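Local atomic coordinates of response regulator aspartate phosphatase I (Bacillus subtilis subsp. subtilis, PDB entry 4I1A), a protein that dephosphorylates the sporulation phosphotransferase Spo0F and activates excision and transfer of the mobile element ICEBs1 by inactivating its repressor ImmR. Residues A[110-113]-A[114-118]; A[138-141]-A[142-146]; A[269-272]-A[273-277]; A[300-303]-A[304-308]. One frame throughout, in Å; residues are numbered along the deposited sequence.

How the interactions relate
The four contacts are all short-range, made along single helices of an all-helical TPR domain modelled in its apo form, and they form two pairs. Interactions 1 and 2 lie on the same side of the chain's centre, their centres 19 Å apart and their nearest atoms about 5 Å apart without touching. Interactions 3 and 4, with centres 14 Å apart, do meet: Tyr271 CD1 packs on Leu308 CD2 at 3.6 Å, joining helix 261-275 to helix 299-313. The pairs stand well apart: the centres of interactions 1 and 3 are about 39 Å from each other, and the nearest atoms of interactions 1 and 4 about 15 Å. Interactions 1 and 3 both end their helices in Schellman motifs, whereas interaction 2 begins a helix.

Interaction 1 (A[110-113]-A[114-118]); sequences GMYE and FRRKE
A first torsion that sets CG of Tyr112 anti to the backbone N (chi1 166°) and one that leaves CG of Arg116 almost eclipsing its own N (chi1 13°) bring ring and arginine together one helical turn apart. Arg116 CD settles over one face of the phenol, 4.0 Å from the Tyr112 ring centroid and displaced toward the rim, a CH-pi contact. A bend at chi3 then carries the guanidinium past the ring, where Arg116 NH1 reaches Tyr112 OH at 2.9 Å in a weak, poorly aligned hydrogen bond. Glu113 runs alongside the arginine, and its OE2 stands 3.2 Å from Arg116 NE, over the guanidinium face; this salt bridge therefore rests on charge, with no N-H aimed at the oxygen. Beneath these side chains helix 102-115 ends in a Schellman motif. Lys117, with positive phi, is its C-prime residue: Glu118 N returns to Glu113 O at 2.8 Å, while Lys117 N makes a weaker bond to Phe114 O. Glu118 in turn takes the N-cap position of helix 119-129, so the chain passes directly into the next helix. Phe114 projects elsewhere, its ring meeting that of Tyr151 on helix 139-155.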
loop_
_atom_site.group_PDB
_atom_site.type_symbol
_atom_site.label_atom_id
_atom_site.label_comp_id
_atom_site.label_asym_id
_atom_site.label_seq_id
_atom_site.Cartn_x
_atom_site.Cartn_y
_atom_site.Cartn_z
ATOM N N GLY A 110 1.903 -19.580 -15.014
ATOM C CA GLY A 110 2.430 -18.757 -13.939
ATOM C C GLY A 110 1.374 -17.841 -13.351
ATOM O O GLY A 110 1.231 -17.742 -12.132
ATOM N N MET A 111 0.640 -17.164 -14.228
ATOM C CA MET A 111 -0.473 -16.322 -13.823
ATOM C C MET A 111 -1.533 -17.173 -13.147
ATOM O O MET A 111 -2.221 -16.728 -12.228
ATOM C CB MET A 111 -1.101 -15.689 -15.048
ATOM C CG MET A 111 -0.309 -14.577 -15.678
ATOM S SD MET A 111 -1.195 -14.117 -17.177
ATOM C CE MET A 111 -0.482 -12.520 -17.534
ATOM N N TYR A 112 -1.667 -18.396 -13.646
ATOM C CA TYR A 112 -2.605 -19.374 -13.122
ATOM C C TYR A 112 -2.270 -19.712 -11.675
ATOM O O TYR A 112 -3.120 -19.599 -10.792
ATOM C CB TYR A 112 -2.555 -20.627 -14.000
ATOM C CG TYR A 112 -3.201 -21.864 -13.432
ATOM C CD1 TYR A 112 -4.578 -21.943 -13.282
ATOM C CD2 TYR A 112 -2.438 -22.974 -13.087
ATOM C CE1 TYR A 112 -5.177 -23.085 -12.782
ATOM C CE2 TYR A 112 -3.027 -24.122 -12.586
ATOM C CZ TYR A 112 -4.398 -24.172 -12.436
ATOM O OH TYR A 112 -5.001 -25.308 -11.939
ATOM N N GLU A 113 -1.023 -20.108 -11.436
ATOM C CA GLU A 113 -0.595 -20.471 -10.088
ATOM C C GLU A 113 -0.596 -19.279 -9.138
ATOM O O GLU A 113 -0.762 -19.439 -7.929
ATOM C CB GLU A 113 0.791 -21.124 -10.109
ATOM C CG GLU A 113 0.860 -22.426 -10.886
ATOM C CD GLU A 113 0.255 -23.602 -10.141
ATOM O OE1 GLU A 113 0.919 -24.658 -10.078
ATOM O OE2 GLU A 113 -0.879 -23.484 -9.633
ATOM N N PHE A 114 -0.400 -18.084 -9.684
ATOM C CA PHE A 114 -0.431 -16.890 -8.857
ATOM C C PHE A 114 -1.857 -16.657 -8.362
ATOM O O PHE A 114 -2.070 -16.237 -7.223
ATOM C CB PHE A 114 0.091 -15.670 -9.621
ATOM C CG PHE A 114 0.122 -14.418 -8.793
ATOM C CD1 PHE A 114 1.045 -14.269 -7.766
ATOM C CD2 PHE A 114 -0.787 -13.398 -9.020
ATOM C CE1 PHE A 114 1.071 -13.119 -6.986
ATOM C CE2 PHE A 114 -0.770 -12.244 -8.243
ATOM C CZ PHE A 114 0.164 -12.105 -7.225
ATOM N N ARG A 115 -2.825 -16.947 -9.229
ATOM C CA ARG A 115 -4.239 -16.833 -8.891
ATOM C C ARG A 115 -4.590 -17.692 -7.679
ATOM O O ARG A 115 -5.220 -17.218 -6.732
ATOM C CB ARG A 115 -5.109 -17.219 -10.092
ATOM C CG ARG A 115 -6.599 -17.236 -9.799
ATOM C CD ARG A 115 -7.108 -15.853 -9.420
ATOM N NE ARG A 115 -8.458 -15.910 -8.872
ATOM C CZ ARG A 115 -8.733 -15.998 -7.575
ATOM N NH1 ARG A 115 -7.748 -16.030 -6.685
ATOM N NH2 ARG A 115 -9.994 -16.050 -7.164
ATOM N N ARG A 116 -4.165 -18.951 -7.700
ATOM C CA ARG A 116 -4.385 -19.839 -6.565
ATOM C C ARG A 116 -3.325 -19.625 -5.490
ATOM O O ARG A 116 -3.259 -20.371 -4.513
ATOM C CB ARG A 116 -4.410 -21.300 -7.015
ATOM C CG ARG A 116 -3.891 -21.529 -8.427
ATOM C CD ARG A 116 -4.200 -22.942 -8.907
ATOM N NE ARG A 116 -3.574 -23.962 -8.066
ATOM C CZ ARG A 116 -3.811 -25.268 -8.169
ATOM N NH1 ARG A 116 -4.666 -25.723 -9.077
ATOM N NH2 ARG A 116 -3.198 -26.121 -7.359
ATOM N N LYS A 117 -2.496 -18.603 -5.692
ATOM C CA LYS A 117 -1.492 -18.172 -4.716
ATOM C C LYS A 117 -0.445 -19.231 -4.378
ATOM O O LYS A 117 0.141 -19.220 -3.293
ATOM C CB LYS A 117 -2.158 -17.622 -3.448
ATOM C CG LYS A 117 -2.910 -16.318 -3.683
ATOM C CD LYS A 117 -1.950 -15.200 -4.069
ATOM C CE LYS A 117 -2.683 -14.031 -4.708
ATOM N NZ LYS A 117 -3.361 -14.431 -5.975
ATOM N N GLU A 118 -0.215 -20.144 -5.315
ATOM C CA GLU A 118 0.942 -21.024 -5.235
ATOM C C GLU A 118 2.154 -20.265 -5.781
ATOM O O GLU A 118 2.506 -20.388 -6.955
ATOM C CB GLU A 118 0.694 -22.314 -6.019
ATOM C CG GLU A 118 -0.411 -23.178 -5.434
ATOM C CD GLU A 118 -0.124 -23.600 -4.005
ATOM O OE1 GLU A 118 -0.895 -23.209 -3.102
ATOM O OE2 GLU A 118 0.868 -24.328 -3.787
#

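Interaction 2 (A[138-141]-A[142-146]); sequences DEIE and KAEFF
The carboxylates of Glu141 and Glu144 meet with their planes 71° apart, steeply turned against each other, and the Glu141 OE1 to Glu144 OE1 distance is 2.8 Å. Further along the helix, one face of the Phe146 ring carries the backbone oxygen of Lys142, 3.3 Å above the ring plane and toward its rim, while Phe146 CE1 lies at the edge of the Phe145 ring. Phe145 also stacks edge-to-face with Phe107 of helix 102-115. Glu144 reaches back along the helix because its CG stands anti to the carbonyl carbon (chi1 -77°) and the chain beyond is extended; its OE2 comes to 3.9 Å from Ile140 CD1, the two side chains lying side by side. The backbone beneath is the start of helix 139-155. Asp138 is its N-cap, with OD1 accepting a weak bond from Ile140 N at 3.4 Å, and Ala143 N to Glu139 O at 3.1 Å begins the regular helical pattern. Glu144 N follows, bonding to Ile140 O at 3.0 Å from well above the carbonyl plane. Glu141 OE2 has a weak hydrogen bond with Tyr103 OH of helix 102-115. Two carboxylate oxygens this close would repel if both were charged, so unless their modelled positions are imprecise, one of the pair is likely to have a raised affinity for a proton.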
loop_
_atom_site.group_PDB
_atom_site.type_symbol
_atom_site.label_atom_id
_atom_site.label_comp_id
_atom_site.label_asym_id
_atom_site.label_seq_id
_atom_site.Cartn_x
_atom_site.Cartn_y
_atom_site.Cartn_z
ATOM N N ASP A 138 6.951 -9.072 -30.185
ATOM C CA ASP A 138 6.703 -7.690 -29.798
ATOM C C ASP A 138 7.412 -7.320 -28.500
ATOM O O ASP A 138 7.572 -8.146 -27.601
ATOM C CB ASP A 138 5.199 -7.438 -29.661
ATOM C CG ASP A 138 4.834 -5.975 -29.842
ATOM O OD1 ASP A 138 5.727 -5.113 -29.697
ATOM O OD2 ASP A 138 3.651 -5.686 -30.131
ATOM N N GLU A 139 7.828 -6.062 -28.417
ATOM C CA GLU A 139 8.498 -5.546 -27.238
ATOM C C GLU A 139 7.522 -5.507 -26.065
ATOM O O GLU A 139 7.932 -5.535 -24.897
ATOM C CB GLU A 139 9.022 -4.137 -27.523
ATOM C CG GLU A 139 10.419 -3.853 -26.986
ATOM C CD GLU A 139 10.855 -2.416 -27.229
ATOM O OE1 GLU A 139 11.907 -2.010 -26.690
ATOM O OE2 GLU A 139 10.143 -1.691 -27.957
ATOM N N ILE A 140 6.231 -5.452 -26.377
ATOM C CA ILE A 140 5.222 -5.273 -25.341
ATOM C C ILE A 140 4.613 -6.568 -24.801
ATOM O O ILE A 140 3.927 -6.538 -23.781
ATOM C CB ILE A 140 4.106 -4.296 -25.773
ATOM C CG1 ILE A 140 3.287 -4.884 -26.925
ATOM C CG2 ILE A 140 4.701 -2.945 -26.137
ATOM C CD1 ILE A 140 1.898 -5.348 -26.514
ATOM N N GLU A 141 4.846 -7.694 -25.473
ATOM C CA GLU A 141 4.484 -8.978 -24.877
ATOM C C GLU A 141 5.550 -9.369 -23.852
ATOM O O GLU A 141 5.258 -10.041 -22.868
ATOM C CB GLU A 141 4.282 -10.075 -25.930
ATOM C CG GLU A 141 2.818 -10.516 -26.116
ATOM C CD GLU A 141 2.190 -11.130 -24.855
ATOM O OE1 GLU A 141 0.945 -11.080 -24.721
ATOM O OE2 GLU A 141 2.931 -11.673 -24.004
ATOM N N LYS A 142 6.785 -8.933 -24.097
ATOM C CA LYS A 142 7.860 -9.028 -23.115
ATOM C C LYS A 142 7.540 -8.151 -21.914
ATOM O O LYS A 142 7.684 -8.569 -20.759
ATOM C CB LYS A 142 9.175 -8.541 -23.717
ATOM C CG LYS A 142 9.976 -9.592 -24.451
ATOM C CD LYS A 142 11.293 -9.019 -24.975
ATOM C CE LYS A 142 11.098 -8.226 -26.266
ATOM N NZ LYS A 142 12.395 -7.782 -26.854
ATOM N N ALA A 143 7.126 -6.919 -22.199
ATOM C CA ALA A 143 6.815 -5.963 -21.148
ATOM C C ALA A 143 5.685 -6.513 -20.287
ATOM O O ALA A 143 5.762 -6.472 -19.067
ATOM C CB ALA A 143 6.448 -4.601 -21.736
ATOM N N GLU A 144 4.652 -7.052 -20.930
ATOM C CA GLU A 144 3.549 -7.683 -20.217
ATOM C C GLU A 144 4.069 -8.803 -19.317
ATOM O O GLU A 144 3.629 -8.943 -18.179
ATOM C CB GLU A 144 2.487 -8.197 -21.198
ATOM C CG GLU A 144 1.585 -7.098 -21.773
ATOM C CD GLU A 144 0.903 -7.497 -23.085
ATOM O OE1 GLU A 144 1.331 -8.491 -23.709
ATOM O OE2 GLU A 144 -0.060 -6.811 -23.495
ATOM N N PHE A 145 5.028 -9.571 -19.825
ATOM C CA PHE A 145 5.642 -10.657 -19.067
ATOM C C PHE A 145 6.437 -10.166 -17.858
ATOM O O PHE A 145 6.287 -10.686 -16.751
ATOM C CB PHE A 145 6.555 -11.494 -19.971
ATOM C CG PHE A 145 7.364 -12.512 -19.223
ATOM C CD1 PHE A 145 6.756 -13.641 -18.693
ATOM C CD2 PHE A 145 8.727 -12.335 -19.030
ATOM C CE1 PHE A 145 7.489 -14.582 -17.988
ATOM C CE2 PHE A 145 9.471 -13.270 -18.326
ATOM C CZ PHE A 145 8.850 -14.399 -17.806
ATOM N N PHE A 146 7.296 -9.177 -18.079
ATOM C CA PHE A 146 8.085 -8.592 -16.998
ATOM C C PHE A 146 7.210 -8.011 -15.887
ATOM O O PHE A 146 7.525 -8.146 -14.698
ATOM C CB PHE A 146 9.032 -7.515 -17.537
ATOM C CG PHE A 146 10.121 -8.049 -18.430
ATOM C CD1 PHE A 146 10.646 -9.320 -18.228
ATOM C CD2 PHE A 146 10.615 -7.283 -19.476
ATOM C CE1 PHE A 146 11.649 -9.821 -19.058
ATOM C CE2 PHE A 146 11.617 -7.775 -20.309
ATOM C CZ PHE A 146 12.135 -9.046 -20.100
#

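Interaction 3 (A[269-272]-A[273-277]); sequences LTYV and EAKQQ
Tyr271 and Lys275 make the close half of this contact, one turn apart near the end of helix 261-275. Lys275 CE sits above the centre of the Tyr271 ring, 3.4 Å from its centroid and only 5° off the normal, so the methylene lies squarely on the aromatic face. An extended chain carries NZ onward over the same face, 4.3 Å from the centroid, adding a cation-pi contact to the CH-pi one. Underneath, Lys275 N bonds to Tyr271 O at 2.9 Å. The contact of Gln276 with the buried Val272 is looser, and Gln276 itself is partly exposed: Gln276 NE2 lies 4.0 Å from Val272 CG1, and its backbone N makes only a weak bond to Val272 O. There the helix closes in a Schellman motif with Gln277 as C-prime residue, Gln277 N meeting Ala274 O at 2.8 Å and Asn278 N returning to Glu273 O. An alanine in place of Tyr271 would take away the aromatic face and is likely to leave the lysine methylenes without the ring beneath them and the amine held chiefly by its salt bridge with Asp235. The ammonium group has both that carboxylate and an aromatic face close by, an environment that should favour the protonated amine.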
loop_
_atom_site.group_PDB
_atom_site.type_symbol
_atom_site.label_atom_id
_atom_site.label_comp_id
_atom_site.label_asym_id
_atom_site.label_seq_id
_atom_site.Cartn_x
_atom_site.Cartn_y
_atom_site.Cartn_z
ATOM N N LEU A 269 -6.335 10.149 6.052
ATOM C CA LEU A 269 -6.705 11.542 6.256
ATOM C C LEU A 269 -6.956 11.818 7.740
ATOM O O LEU A 269 -6.449 12.798 8.291
ATOM C CB LEU A 269 -7.947 11.874 5.424
ATOM C CG LEU A 269 -8.371 13.335 5.253
ATOM C CD1 LEU A 269 -7.189 14.233 4.924
ATOM C CD2 LEU A 269 -9.419 13.435 4.159
ATOM N N THR A 270 -7.723 10.942 8.385
ATOM C CA THR A 270 -8.032 11.091 9.801
ATOM C C THR A 270 -6.750 11.131 10.614
ATOM O O THR A 270 -6.554 11.998 11.477
ATOM C CB THR A 270 -8.880 9.906 10.330
ATOM O OG1 THR A 270 -10.091 9.793 9.573
ATOM C CG2 THR A 270 -9.213 10.097 11.806
ATOM N N TYR A 271 -5.879 10.169 10.341
ATOM C CA TYR A 271 -4.643 10.049 11.095
ATOM C C TYR A 271 -3.747 11.278 10.902
ATOM O O TYR A 271 -3.231 11.838 11.875
ATOM C CB TYR A 271 -3.912 8.766 10.699
ATOM C CG TYR A 271 -2.940 8.283 11.739
ATOM C CD1 TYR A 271 -2.798 8.951 12.956
ATOM C CD2 TYR A 271 -2.160 7.161 11.509
ATOM C CE1 TYR A 271 -1.900 8.504 13.910
ATOM C CE2 TYR A 271 -1.269 6.708 12.447
ATOM C CZ TYR A 271 -1.140 7.380 13.645
ATOM O OH TYR A 271 -0.240 6.913 14.566
ATOM N N VAL A 272 -3.579 11.694 9.646
ATOM C CA VAL A 272 -2.782 12.871 9.318
ATOM C C VAL A 272 -3.236 14.117 10.093
ATOM O O VAL A 272 -2.413 14.869 10.627
ATOM C CB VAL A 272 -2.782 13.134 7.790
ATOM C CG1 VAL A 272 -2.428 14.577 7.469
ATOM C CG2 VAL A 272 -1.833 12.179 7.102
ATOM N N GLU A 273 -4.543 14.319 10.170
ATOM C CA GLU A 273 -5.089 15.491 10.853
ATOM C C GLU A 273 -4.909 15.403 12.365
ATOM O O GLU A 273 -4.669 16.412 13.034
ATOM C CB GLU A 273 -6.566 15.678 10.496
ATOM C CG GLU A 273 -6.805 16.102 9.045
ATOM C CD GLU A 273 -6.226 17.476 8.743
ATOM O OE1 GLU A 273 -6.265 18.342 9.638
ATOM O OE2 GLU A 273 -5.727 17.701 7.616
ATOM N N ALA A 274 -5.039 14.192 12.896
ATOM C CA ALA A 274 -4.794 13.936 14.309
ATOM C C ALA A 274 -3.335 14.234 14.682
ATOM O O ALA A 274 -3.058 14.816 15.734
ATOM C CB ALA A 274 -5.145 12.497 14.643
ATOM N N LYS A 275 -2.405 13.836 13.815
ATOM C CA LYS A 275 -0.987 14.097 14.054
ATOM C C LYS A 275 -0.659 15.591 14.074
ATOM O O LYS A 275 0.356 15.991 14.633
ATOM C CB LYS A 275 -0.110 13.400 13.013
ATOM C CG LYS A 275 -0.102 11.881 13.064
ATOM C CD LYS A 275 0.754 11.348 11.928
ATOM C CE LYS A 275 0.440 9.910 11.608
ATOM N NZ LYS A 275 1.415 9.376 10.618
ATOM N N GLN A 276 -1.502 16.419 13.460
ATOM C CA GLN A 276 -1.304 17.869 13.529
ATOM C C GLN A 276 -2.103 18.460 14.677
ATOM O O GLN A 276 -2.174 19.680 14.826
ATOM C CB GLN A 276 -1.714 18.561 12.229
ATOM C CG GLN A 276 -1.001 18.058 10.998
ATOM C CD GLN A 276 -1.414 18.818 9.753
ATOM O OE1 GLN A 276 -0.929 19.920 9.501
ATOM N NE2 GLN A 276 -2.316 18.236 8.970
ATOM N N GLN A 277 -2.692 17.582 15.485
ATOM C CA GLN A 277 -3.579 17.973 16.580
ATOM C C GLN A 277 -4.827 18.707 16.098
ATOM O O GLN A 277 -5.468 19.430 16.872
ATOM C CB GLN A 277 -2.854 18.807 17.639
ATOM C CG GLN A 277 -1.678 18.095 18.308
ATOM C CD GLN A 277 -0.356 18.470 17.684
ATOM O OE1 GLN A 277 0.097 19.611 17.808
ATOM N NE2 GLN A 277 0.271 17.518 16.998
#

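Interaction 4 (A[300-303]-A[304-308]); sequences EYSA and KFKIL
Lys304 crosses both Glu300 and Tyr301 at a slant, its extended chain running back over one turn of the helix. Lys304 CD lies over one face of the Tyr301 ring, 4.1 Å from the centroid and shifted toward the rim, as a CH-pi contact; NZ, farther along, stands 4.7 Å from the same centroid and 25° off the normal, a cation-pi contact. Glu300, the residue before Tyr301, approaches the amine as well: with CG anti to the backbone N (chi1 164°) and the chain straight beyond, its OE1 meets Lys304 NZ in a salt bridge modelled at 2.4 Å, a separation too short to be taken literally. Phe305 turns its side chain past the carbonyl of Tyr301, whose oxygen lies 3.1 Å from Phe305 CD2 and also accepts Phe305 N in a nearly straight bond (174°). Lys306 behaves differently, bent at chi2 and chi4 so that its amine folds back on the backbone. Lys306 NZ reaches Ser302 O at 2.8 Å, while Lys306 N bonds to that oxygen at 3.2 Å from the opposite face of the carbonyl plane. A leucine in place of Lys306 would lack the amine, and Ser302 O would probably be left with the backbone N-H as its one donor from this turn. Residues 300-308 lie on helix 299-313 and within the predicted fifth TPR: Phe305 stacks edge-to-face with Phe267 of helix 261-275, Ile307 packs on Phe325 of helix 318-330, and Lys304 has a further salt-bridge partner in Asp336 of helix 334-351.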
loop_
_atom_site.group_PDB
_atom_site.type_symbol
_atom_site.label_atom_id
_atom_site.label_comp_id
_atom_site.label_asym_id
_atom_site.label_seq_id
_atom_site.Cartn_x
_atom_site.Cartn_y
_atom_site.Cartn_z
ATOM N N GLU A 300 -10.867 -5.029 8.784
ATOM C CA GLU A 300 -9.503 -4.534 8.966
ATOM C C GLU A 300 -9.455 -3.040 9.308
ATOM O O GLU A 300 -8.744 -2.635 10.227
ATOM C CB GLU A 300 -8.636 -4.825 7.734
ATOM C CG GLU A 300 -7.342 -4.024 7.675
ATOM C CD GLU A 300 -6.772 -3.926 6.265
ATOM O OE1 GLU A 300 -5.737 -3.241 6.075
ATOM O OE2 GLU A 300 -7.360 -4.542 5.348
ATOM N N TYR A 301 -10.190 -2.213 8.567
ATOM C CA TYR A 301 -10.130 -0.784 8.843
ATOM C C TYR A 301 -10.973 -0.427 10.064
ATOM O O TYR A 301 -10.695 0.548 10.772
ATOM C CB TYR A 301 -10.452 0.051 7.601
ATOM C CG TYR A 301 -9.204 0.235 6.776
ATOM C CD1 TYR A 301 -8.286 1.233 7.084
ATOM C CD2 TYR A 301 -8.900 -0.637 5.741
ATOM C CE1 TYR A 301 -7.123 1.378 6.361
ATOM C CE2 TYR A 301 -7.742 -0.504 5.016
ATOM C CZ TYR A 301 -6.858 0.504 5.323
ATOM O OH TYR A 301 -5.708 0.629 4.584
ATOM N N SER A 302 -11.973 -1.259 10.327
ATOM C CA SER A 302 -12.764 -1.141 11.544
ATOM C C SER A 302 -11.853 -1.266 12.771
ATOM O O SER A 302 -11.925 -0.459 13.688
ATOM C CB SER A 302 -13.867 -2.197 11.555
ATOM O OG SER A 302 -14.572 -2.180 12.778
ATOM N N ALA A 303 -10.970 -2.258 12.762
ATOM C CA ALA A 303 -9.972 -2.399 13.818
ATOM C C ALA A 303 -8.979 -1.230 13.802
ATOM O O ALA A 303 -8.570 -0.717 14.853
ATOM C CB ALA A 303 -9.244 -3.735 13.694
ATOM N N LYS A 304 -8.602 -0.788 12.611
ATOM C CA LYS A 304 -7.666 0.318 12.527
ATOM C C LYS A 304 -8.255 1.639 13.034
ATOM O O LYS A 304 -7.579 2.381 13.753
ATOM C CB LYS A 304 -7.083 0.440 11.111
ATOM C CG LYS A 304 -6.090 -0.682 10.781
ATOM C CD LYS A 304 -5.735 -0.732 9.297
ATOM C CE LYS A 304 -4.587 -1.722 9.073
ATOM N NZ LYS A 304 -4.383 -2.077 7.644
ATOM N N PHE A 305 -9.505 1.938 12.667
ATOM C CA PHE A 305 -10.187 3.109 13.247
ATOM C C PHE A 305 -10.276 3.029 14.775
ATOM O O PHE A 305 -10.113 4.037 15.463
ATOM C CB PHE A 305 -11.564 3.343 12.619
ATOM C CG PHE A 305 -11.503 4.050 11.296
ATOM C CD1 PHE A 305 -11.150 5.396 11.230
ATOM C CD2 PHE A 305 -11.753 3.367 10.110
ATOM C CE1 PHE A 305 -11.069 6.054 10.000
ATOM C CE2 PHE A 305 -11.677 4.022 8.879
ATOM C CZ PHE A 305 -11.342 5.365 8.827
ATOM N N LYS A 306 -10.455 1.819 15.304
ATOM C CA LYS A 306 -10.452 1.621 16.758
ATOM C C LYS A 306 -9.132 2.015 17.433
ATOM O O LYS A 306 -9.126 2.437 18.596
ATOM C CB LYS A 306 -10.858 0.192 17.145
ATOM C CG LYS A 306 -12.273 -0.200 16.711
ATOM C CD LYS A 306 -13.289 0.934 16.943
ATOM C CE LYS A 306 -14.504 0.842 15.994
ATOM N NZ LYS A 306 -14.134 0.947 14.533
ATOM N N ILE A 307 -8.022 1.883 16.712
ATOM C CA ILE A 307 -6.728 2.327 17.231
ATOM C C ILE A 307 -6.687 3.855 17.321
ATOM O O ILE A 307 -6.292 4.417 18.347
ATOM C CB ILE A 307 -5.537 1.841 16.364
ATOM C CG1 ILE A 307 -5.415 0.312 16.417
ATOM C CG2 ILE A 307 -4.221 2.506 16.830
ATOM C CD1 ILE A 307 -4.411 -0.247 15.384
ATOM N N LEU A 308 -7.116 4.524 16.251
ATOM C CA LEU A 308 -7.214 5.978 16.262
ATOM C C LEU A 308 -8.160 6.442 17.379
ATOM O O LEU A 308 -7.862 7.390 18.111
ATOM C CB LEU A 308 -7.715 6.481 14.906
ATOM C CG LEU A 308 -6.806 6.260 13.693
ATOM C CD1 LEU A 308 -7.317 7.086 12.534
ATOM C CD2 LEU A 308 -5.303 6.565 13.983
#